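Local coordinates for DMATS type aromatic prenyltransferase (Micromonospora olivasterospora, PDB 6ZRY), which probably transfers a dimethylallyl group to the indole ring of tryptophan, as a 6-dimethylallyl tryptophan synthase with an ABBA-barrel fold, at residues Cys18-Ala23 against Asp309-Ala314; Phe129-Ser134 against Phe145-Asn150; Glu240-Val245 against Ala295-Arg300. All blocks are in the same frame, centred on the assembly; numbering follows the deposited sequence.

Contact 2 is the buried one: it pairs the two strands of a hairpin in the barrel wall, and one of its residues lines the tryptophan pocket. Contacts 1 and 3 are partly buried helix pairs, with centres about 19 and 20 Å from the centre of the chain. They share no helix, but helix 287-300 of contact 3 is followed in the chain by helix 305-315 of contact 1, and the nearest atoms of the two contacts are about 6 Å apart. Backbone hydrogen bonds dominate contact 2. Contacts 1 and 3 have none across their segments; each sets a valine against small or branched apolar residues and brings an arginine up to it.

Contact 1: residues Cys18-Ala23 against Asp309-Ala314; sequences CEVAGA and DRAIAA
Val-20 and Arg-310 carry this contact, and their side chains slide past each other in opposite directions. Val-20, in the last turn of helix 6-21, points at segment 309-314. CG1 lies anti to the backbone N (chi1 168°), which leaves CG2 beside that N. The two methyls take different partners. Val-20 CG1 rests near the backbone N of Ala-311, at 3.9 Å, and near the CB of the same residue. Val-20 CG2 packs on Ala-314 CB at 4.1 Å and also touches the carbonyl of Arg-310.

Arg-310 reaches back across Val-20. A bend at chi3 (-41°) turns its guanidinium over the valine. Val-20 CG2 sits over one face of that group, offset toward the rim, and Glu-19 O lies at its edge. Arg-310 NH1 comes within 3.0 Å of Val-20 O, but the angle is poor and no hydrogen bond is made. Glu-19 OE1 stays 6.8 Å from Arg-310 NH2, so the opposite charges do not pair directly.

Just beyond, Gly-22 has positive phi and closes helix 6-21 as the C-prime residue of a Schellman motif. Leu-17, one turn before Ala-21, also packs on Ala-311 and Ala-314, and Arg-16 NE bonds to Ala-314 O. Between the two segments themselves, the contact is thus held by apolar packing, while the arginine charge may be drawn weakly to the carbonyls at the helix end.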
# COMPACT_ATOMS: atom_id res chain seq x y z
N CYS A 18 0.20 14.34 10.90
CA CYS A 18 0.32 13.86 12.30
C CYS A 18 -0.64 14.65 13.18
O CYS A 18 -1.33 14.00 14.02
CB CYS A 18 1.75 13.97 12.82
SG CYS A 18 2.80 12.61 12.29
N GLU A 19 -0.69 15.97 13.00
CA GLU A 19 -1.58 16.88 13.76
C GLU A 19 -3.02 16.51 13.46
O GLU A 19 -3.81 16.42 14.40
CB GLU A 19 -1.35 18.34 13.38
CG GLU A 19 -0.02 18.88 13.84
CD GLU A 19 -0.03 20.36 14.21
OE1 GLU A 19 -0.47 21.16 13.37
OE2 GLU A 19 0.39 20.70 15.33
N VAL A 20 -3.34 16.29 12.19
CA VAL A 20 -4.70 15.90 11.75
C VAL A 20 -5.12 14.62 12.49
O VAL A 20 -6.25 14.59 13.01
CB VAL A 20 -4.79 15.75 10.21
CG1 VAL A 20 -6.08 15.09 9.77
CG2 VAL A 20 -4.61 17.08 9.51
N ALA A 21 -4.24 13.61 12.57
CA ALA A 21 -4.53 12.27 13.13
C ALA A 21 -4.31 12.24 14.66
O ALA A 21 -4.73 11.23 15.30
CB ALA A 21 -3.67 11.23 12.44
N GLY A 22 -3.66 13.28 15.22
CA GLY A 22 -3.31 13.35 16.65
C GLY A 22 -2.24 12.34 17.02
O GLY A 22 -2.19 11.92 18.20
N ALA A 23 -1.42 11.94 16.05
CA ALA A 23 -0.23 11.10 16.26
C ALA A 23 0.93 12.01 16.65
O ALA A 23 1.02 13.12 16.11
CB ALA A 23 0.06 10.29 15.01
N ASP A 309 -10.95 16.05 4.65
CA ASP A 309 -10.64 17.40 4.11
C ASP A 309 -9.41 17.98 4.82
O ASP A 309 -8.64 18.61 4.15
CB ASP A 309 -11.86 18.31 4.20
CG ASP A 309 -12.98 17.83 3.31
OD1 ASP A 309 -12.68 17.16 2.30
OD2 ASP A 309 -14.13 18.08 3.65
N ARG A 310 -9.23 17.74 6.11
CA ARG A 310 -8.03 18.24 6.83
C ARG A 310 -6.79 17.46 6.35
O ARG A 310 -5.72 18.12 6.16
CB ARG A 310 -8.25 18.17 8.35
CG ARG A 310 -9.21 19.24 8.86
CD ARG A 310 -9.07 19.60 10.33
NE ARG A 310 -8.84 18.45 11.21
CZ ARG A 310 -7.77 18.29 12.01
NH1 ARG A 310 -7.68 17.20 12.77
NH2 ARG A 310 -6.80 19.20 12.07
N ALA A 311 -6.90 16.16 6.11
CA ALA A 311 -5.74 15.35 5.64
C ALA A 311 -5.34 15.85 4.23
O ALA A 311 -4.17 16.02 3.98
CB ALA A 311 -6.04 13.87 5.65
N ILE A 312 -6.31 16.08 3.37
CA ILE A 312 -6.06 16.57 1.98
C ILE A 312 -5.31 17.90 2.10
O ILE A 312 -4.25 18.03 1.46
CB ILE A 312 -7.37 16.68 1.18
CG1 ILE A 312 -7.92 15.30 0.80
CG2 ILE A 312 -7.21 17.55 -0.04
CD1 ILE A 312 -9.40 15.32 0.39
N ALA A 313 -5.83 18.84 2.88
CA ALA A 313 -5.27 20.20 3.03
C ALA A 313 -3.85 20.12 3.61
O ALA A 313 -3.00 20.98 3.24
CB ALA A 313 -6.16 21.04 3.90
N ALA A 314 -3.59 19.17 4.51
CA ALA A 314 -2.25 18.94 5.12
C ALA A 314 -1.25 18.58 4.02
O ALA A 314 -0.08 19.03 4.12
CB ALA A 314 -2.31 17.86 6.18

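Contact 2: residues Phe129-Ser134 against Phe145-Asn150; sequences FAMWCS and FKVYLN
Trp-132 and Tyr-148 form a hydrogen-bonded antiparallel pair, as do Ser-134 and Lys-146. The bond from Trp-132 N to Tyr-148 O is short, at 2.7 Å, and lies in the carbonyl plane. Its return bond, from Tyr-148 N to Trp-132 O, comes from above the plane. Cys-133 with Val-147, between them, and Met-131 with Leu-149, beyond Trp-132, are non-hydrogen-bonded pairs. CA-H...O contacts fill in along the ladder.

Asn-150 adds polar bonds where the strands end. Asn-150 N donates to Ala-130 O at 3.0 Å, and Asn-150 ND2 to Phe-129 O at 2.9 Å. A water also donates to Ala-130 O.

Asn-150 also packs on an aromatic ring, that of Phe-129. Asn-150 CB makes a CH-pi contact over the Phe-129 face, 3.7 Å from the ring centroid. Ring and amide planes are stacked, 7° apart. Phe-129 CG sits between the backbone N and the carbonyl carbon (chi1 81°), which brings the ring back against Asn-150, with Tyr-148 O at its edge.

The apolar contacts fall on both faces. Met-131 CE meets Leu-149 CD2 at 3.7 Å, side by side. Met-131 CG meets Val-147 CG1 at 3.8 Å. On the other face, Trp-132 CB meets Tyr-148 CB, and Ser-134 CB approaches Tyr-148 CE1 at 3.7 Å.

The hairpin lies between strands 71-79 and 193-201. Helices 88-106 and 26-36 cover the face of Met-131 and Cys-133. On the other face, Trp-132 touches the bound tryptophan, Tyr-148 OH bonds to Tyr-213 and Lys-146 pairs with Asp-201.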
# COMPACT_ATOMS: atom_id res chain seq x y z
N PHE A 129 10.82 -3.45 -7.86
CA PHE A 129 11.20 -3.52 -6.43
C PHE A 129 11.35 -4.98 -5.98
O PHE A 129 10.88 -5.88 -6.67
CB PHE A 129 10.17 -2.79 -5.58
CG PHE A 129 8.92 -3.58 -5.28
CD1 PHE A 129 7.99 -3.85 -6.28
CD2 PHE A 129 8.66 -4.03 -3.99
CE1 PHE A 129 6.85 -4.58 -6.01
CE2 PHE A 129 7.51 -4.76 -3.72
CZ PHE A 129 6.60 -5.02 -4.72
N ALA A 130 12.04 -5.18 -4.87
CA ALA A 130 12.16 -6.44 -4.12
C ALA A 130 11.51 -6.26 -2.75
O ALA A 130 10.78 -7.19 -2.32
CB ALA A 130 13.62 -6.84 -4.02
N MET A 131 11.68 -5.10 -2.10
CA MET A 131 11.17 -4.87 -0.72
C MET A 131 10.78 -3.40 -0.54
O MET A 131 11.64 -2.52 -0.75
CB MET A 131 12.23 -5.24 0.31
CG MET A 131 11.83 -4.97 1.76
SD MET A 131 13.19 -5.28 2.92
CE MET A 131 13.25 -7.07 2.87
N TRP A 132 9.54 -3.16 -0.14
CA TRP A 132 9.08 -1.84 0.32
C TRP A 132 8.78 -1.93 1.82
O TRP A 132 8.70 -3.03 2.36
CB TRP A 132 7.85 -1.37 -0.46
CG TRP A 132 8.13 -0.92 -1.87
CD1 TRP A 132 9.33 -0.79 -2.49
CD2 TRP A 132 7.14 -0.61 -2.85
NE1 TRP A 132 9.15 -0.36 -3.78
CE2 TRP A 132 7.82 -0.27 -4.04
CE3 TRP A 132 5.74 -0.58 -2.85
CZ2 TRP A 132 7.16 0.10 -5.20
CZ3 TRP A 132 5.08 -0.22 -4.00
CH2 TRP A 132 5.78 0.11 -5.17
N CYS A 133 8.61 -0.79 2.42
CA CYS A 133 8.41 -0.55 3.85
C CYS A 133 7.05 0.15 4.01
O CYS A 133 6.79 1.03 3.18
CB CYS A 133 9.53 0.40 4.32
SG CYS A 133 9.36 0.91 6.01
N SER A 134 6.24 -0.23 5.01
CA SER A 134 5.08 0.56 5.49
C SER A 134 5.33 0.95 6.96
O SER A 134 5.61 0.07 7.74
CB SER A 134 3.77 -0.18 5.30
OG SER A 134 2.69 0.61 5.69
N PHE A 145 6.04 -1.43 11.94
CA PHE A 145 6.70 -1.62 10.65
C PHE A 145 6.04 -2.79 9.93
O PHE A 145 5.80 -3.84 10.56
CB PHE A 145 8.19 -1.84 10.87
CG PHE A 145 8.89 -0.69 11.57
CD1 PHE A 145 8.93 -0.60 12.95
CD2 PHE A 145 9.50 0.31 10.83
CE1 PHE A 145 9.59 0.45 13.58
CE2 PHE A 145 10.15 1.37 11.46
CZ PHE A 145 10.20 1.44 12.84
N LYS A 146 5.82 -2.64 8.63
CA LYS A 146 5.38 -3.75 7.75
C LYS A 146 6.32 -3.81 6.57
O LYS A 146 6.77 -2.76 6.11
CB LYS A 146 3.95 -3.55 7.23
CG LYS A 146 2.96 -2.99 8.23
CD LYS A 146 2.55 -3.97 9.27
CE LYS A 146 1.37 -3.47 10.10
NZ LYS A 146 0.45 -4.57 10.45
N VAL A 147 6.60 -5.02 6.12
CA VAL A 147 7.52 -5.31 4.99
C VAL A 147 6.69 -5.85 3.83
O VAL A 147 5.93 -6.83 4.04
CB VAL A 147 8.59 -6.30 5.44
CG1 VAL A 147 9.56 -6.62 4.31
CG2 VAL A 147 9.31 -5.78 6.67
N TYR A 148 6.85 -5.24 2.67
CA TYR A 148 6.15 -5.54 1.42
C TYR A 148 7.16 -6.18 0.47
O TYR A 148 8.02 -5.43 -0.06
CB TYR A 148 5.55 -4.25 0.86
CG TYR A 148 4.25 -3.90 1.51
CD1 TYR A 148 4.19 -3.53 2.85
CD2 TYR A 148 3.07 -4.01 0.82
CE1 TYR A 148 2.97 -3.25 3.47
CE2 TYR A 148 1.85 -3.74 1.41
CZ TYR A 148 1.80 -3.36 2.74
OH TYR A 148 0.56 -3.11 3.28
N LEU A 149 7.08 -7.49 0.27
CA LEU A 149 8.01 -8.22 -0.62
C LEU A 149 7.35 -8.41 -1.96
O LEU A 149 6.10 -8.58 -1.99
CB LEU A 149 8.38 -9.56 0.01
CG LEU A 149 9.03 -9.50 1.39
CD1 LEU A 149 9.30 -10.91 1.91
CD2 LEU A 149 10.33 -8.72 1.37
N ASN A 150 8.14 -8.38 -3.03
CA ASN A 150 7.66 -8.58 -4.42
C ASN A 150 7.63 -10.08 -4.70
O ASN A 150 8.69 -10.70 -4.78
CB ASN A 150 8.54 -7.86 -5.45
CG ASN A 150 8.03 -8.01 -6.87
OD1 ASN A 150 6.95 -8.56 -7.10
ND2 ASN A 150 8.79 -7.50 -7.83
O HOH W 1 11.31 -9.67 -2.96

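Contact 3: residues Glu240-Val245 against Ala295-Arg300; sequences EEFCVV and AALLVR
This is a helix-helix packing contact on the outer layer of the fold, away from the tryptophan site. Leu-297 meets Val-245 and Phe-242 across it. The segments 240-245 and 295-300 belong to helices 236-247 and 287-300. The two segments run roughly antiparallel, at 148°, with their axes 10.6 Å apart at closest. That is a wide spacing, and side chains must bridge it. No hydrogen bond crosses.

Leu-297 is the main link. Val-245 and Leu-297 reach toward each other tip to tip, with Val-245 CG1 3.6 Å from Leu-297 CD2. CG1 lies anti to the backbone N (chi1 173°), and this methyl is the one that also approaches Ala-296 CB. Both methyls of Leu-297 touch the Phe-242 ring: Leu-297 CD2 reaches Phe-242 CD1, and Leu-297 CD1 reaches Phe-242 CE1 at 3.7 Å. The leucine and phenylalanine side chains cross at about a right angle. One leucine thus packs against both a valine and a phenylalanine one turn apart.

Arg-300 works on the more exposed side. Its chain is extended through chi2 and bends at chi3 (-58°), which lays the guanidinium against Val-245. Arg-300 NH2 is 3.6 Å from Val-245 CG2. Glu-241 CB lies at the guanidinium edge, 4.1 Å from Arg-300 NH1. The carboxylate is close but not in contact: Glu-241 OE2 is 4.7 Å from Arg-300 NH1. A mild attraction between the charges is likely.

Phe-242 turns inward and packs on Ile-276 and Val-278 of strand 273-278 and on Val-330 and Leu-332 of strand 327-333. Helix 305-315 flanks Ala-295 and Leu-298. Neighbouring antiparallel helices packed outside a closed ring of antiparallel strands are characteristic of the ABBA-barrel of aromatic prenyltransferases.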
# COMPACT_ATOMS: atom_id res chain seq x y z
N GLU A 240 -19.24 -4.48 -4.46
CA GLU A 240 -19.74 -3.88 -5.73
C GLU A 240 -20.23 -2.46 -5.51
O GLU A 240 -19.91 -1.62 -6.35
CB GLU A 240 -20.84 -4.74 -6.36
CG GLU A 240 -20.32 -6.07 -6.76
CD GLU A 240 -21.09 -6.75 -7.84
OE1 GLU A 240 -22.38 -6.69 -7.78
OE2 GLU A 240 -20.43 -7.34 -8.75
N GLU A 241 -20.99 -2.20 -4.44
CA GLU A 241 -21.51 -0.83 -4.12
C GLU A 241 -20.30 0.11 -3.97
O GLU A 241 -20.34 1.24 -4.50
CB GLU A 241 -22.34 -0.83 -2.84
CG GLU A 241 -23.75 -1.41 -3.05
CD GLU A 241 -24.56 -1.73 -1.80
OE1 GLU A 241 -25.71 -2.20 -1.96
OE2 GLU A 241 -24.05 -1.54 -0.70
N PHE A 242 -19.28 -0.33 -3.25
CA PHE A 242 -18.06 0.46 -3.02
C PHE A 242 -17.41 0.79 -4.37
O PHE A 242 -17.02 1.95 -4.62
CB PHE A 242 -17.11 -0.30 -2.11
CG PHE A 242 -15.92 0.51 -1.72
CD1 PHE A 242 -16.00 1.40 -0.65
CD2 PHE A 242 -14.74 0.41 -2.42
CE1 PHE A 242 -14.90 2.14 -0.28
CE2 PHE A 242 -13.65 1.19 -2.05
CZ PHE A 242 -13.74 2.03 -0.97
N CYS A 243 -17.31 -0.19 -5.25
CA CYS A 243 -16.63 -0.04 -6.56
C CYS A 243 -17.43 0.91 -7.46
O CYS A 243 -16.79 1.76 -8.14
CB CYS A 243 -16.39 -1.39 -7.21
SG CYS A 243 -15.04 -2.32 -6.44
N VAL A 244 -18.78 0.81 -7.47
CA VAL A 244 -19.68 1.69 -8.27
C VAL A 244 -19.48 3.15 -7.86
O VAL A 244 -19.37 3.98 -8.75
CB VAL A 244 -21.15 1.28 -8.13
CG1 VAL A 244 -22.10 2.36 -8.62
CG2 VAL A 244 -21.39 -0.03 -8.82
N VAL A 245 -19.50 3.45 -6.56
CA VAL A 245 -19.34 4.84 -6.06
C VAL A 245 -17.92 5.31 -6.40
O VAL A 245 -17.79 6.37 -7.04
CB VAL A 245 -19.66 4.96 -4.56
CG1 VAL A 245 -19.35 6.33 -4.02
CG2 VAL A 245 -21.11 4.60 -4.28
N ALA A 295 -15.66 11.25 0.04
CA ALA A 295 -16.56 11.84 1.05
C ALA A 295 -17.91 11.11 1.08
O ALA A 295 -18.41 10.82 2.20
CB ALA A 295 -16.72 13.32 0.79
N ALA A 296 -18.48 10.79 -0.07
CA ALA A 296 -19.76 10.04 -0.14
C ALA A 296 -19.59 8.68 0.54
O ALA A 296 -20.52 8.21 1.27
CB ALA A 296 -20.22 9.91 -1.57
N LEU A 297 -18.46 8.02 0.32
CA LEU A 297 -18.22 6.69 0.90
C LEU A 297 -18.06 6.84 2.41
O LEU A 297 -18.68 6.07 3.12
CB LEU A 297 -17.00 6.05 0.25
CG LEU A 297 -17.24 5.58 -1.18
CD1 LEU A 297 -15.95 5.25 -1.88
CD2 LEU A 297 -18.17 4.39 -1.21
N LEU A 298 -17.27 7.81 2.86
CA LEU A 298 -17.08 8.04 4.31
C LEU A 298 -18.43 8.34 4.99
O LEU A 298 -18.70 7.78 6.09
CB LEU A 298 -16.08 9.17 4.54
CG LEU A 298 -14.62 8.87 4.22
CD1 LEU A 298 -13.76 10.07 4.54
CD2 LEU A 298 -14.12 7.66 4.96
N VAL A 299 -19.27 9.17 4.37
CA VAL A 299 -20.60 9.54 4.94
C VAL A 299 -21.45 8.27 5.05
O VAL A 299 -22.08 8.09 6.12
CB VAL A 299 -21.28 10.63 4.12
CG1 VAL A 299 -22.78 10.72 4.41
CG2 VAL A 299 -20.62 11.97 4.36
N ARG A 300 -21.50 7.46 4.01
CA ARG A 300 -22.29 6.18 4.00
C ARG A 300 -21.84 5.29 5.18
O ARG A 300 -22.70 4.65 5.79
CB ARG A 300 -22.18 5.49 2.64
CG ARG A 300 -23.01 4.21 2.50
CD ARG A 300 -22.94 3.59 1.10
NE ARG A 300 -23.37 4.52 0.05
CZ ARG A 300 -23.59 4.21 -1.25
NH1 ARG A 300 -23.44 2.97 -1.69
NH2 ARG A 300 -23.97 5.17 -2.09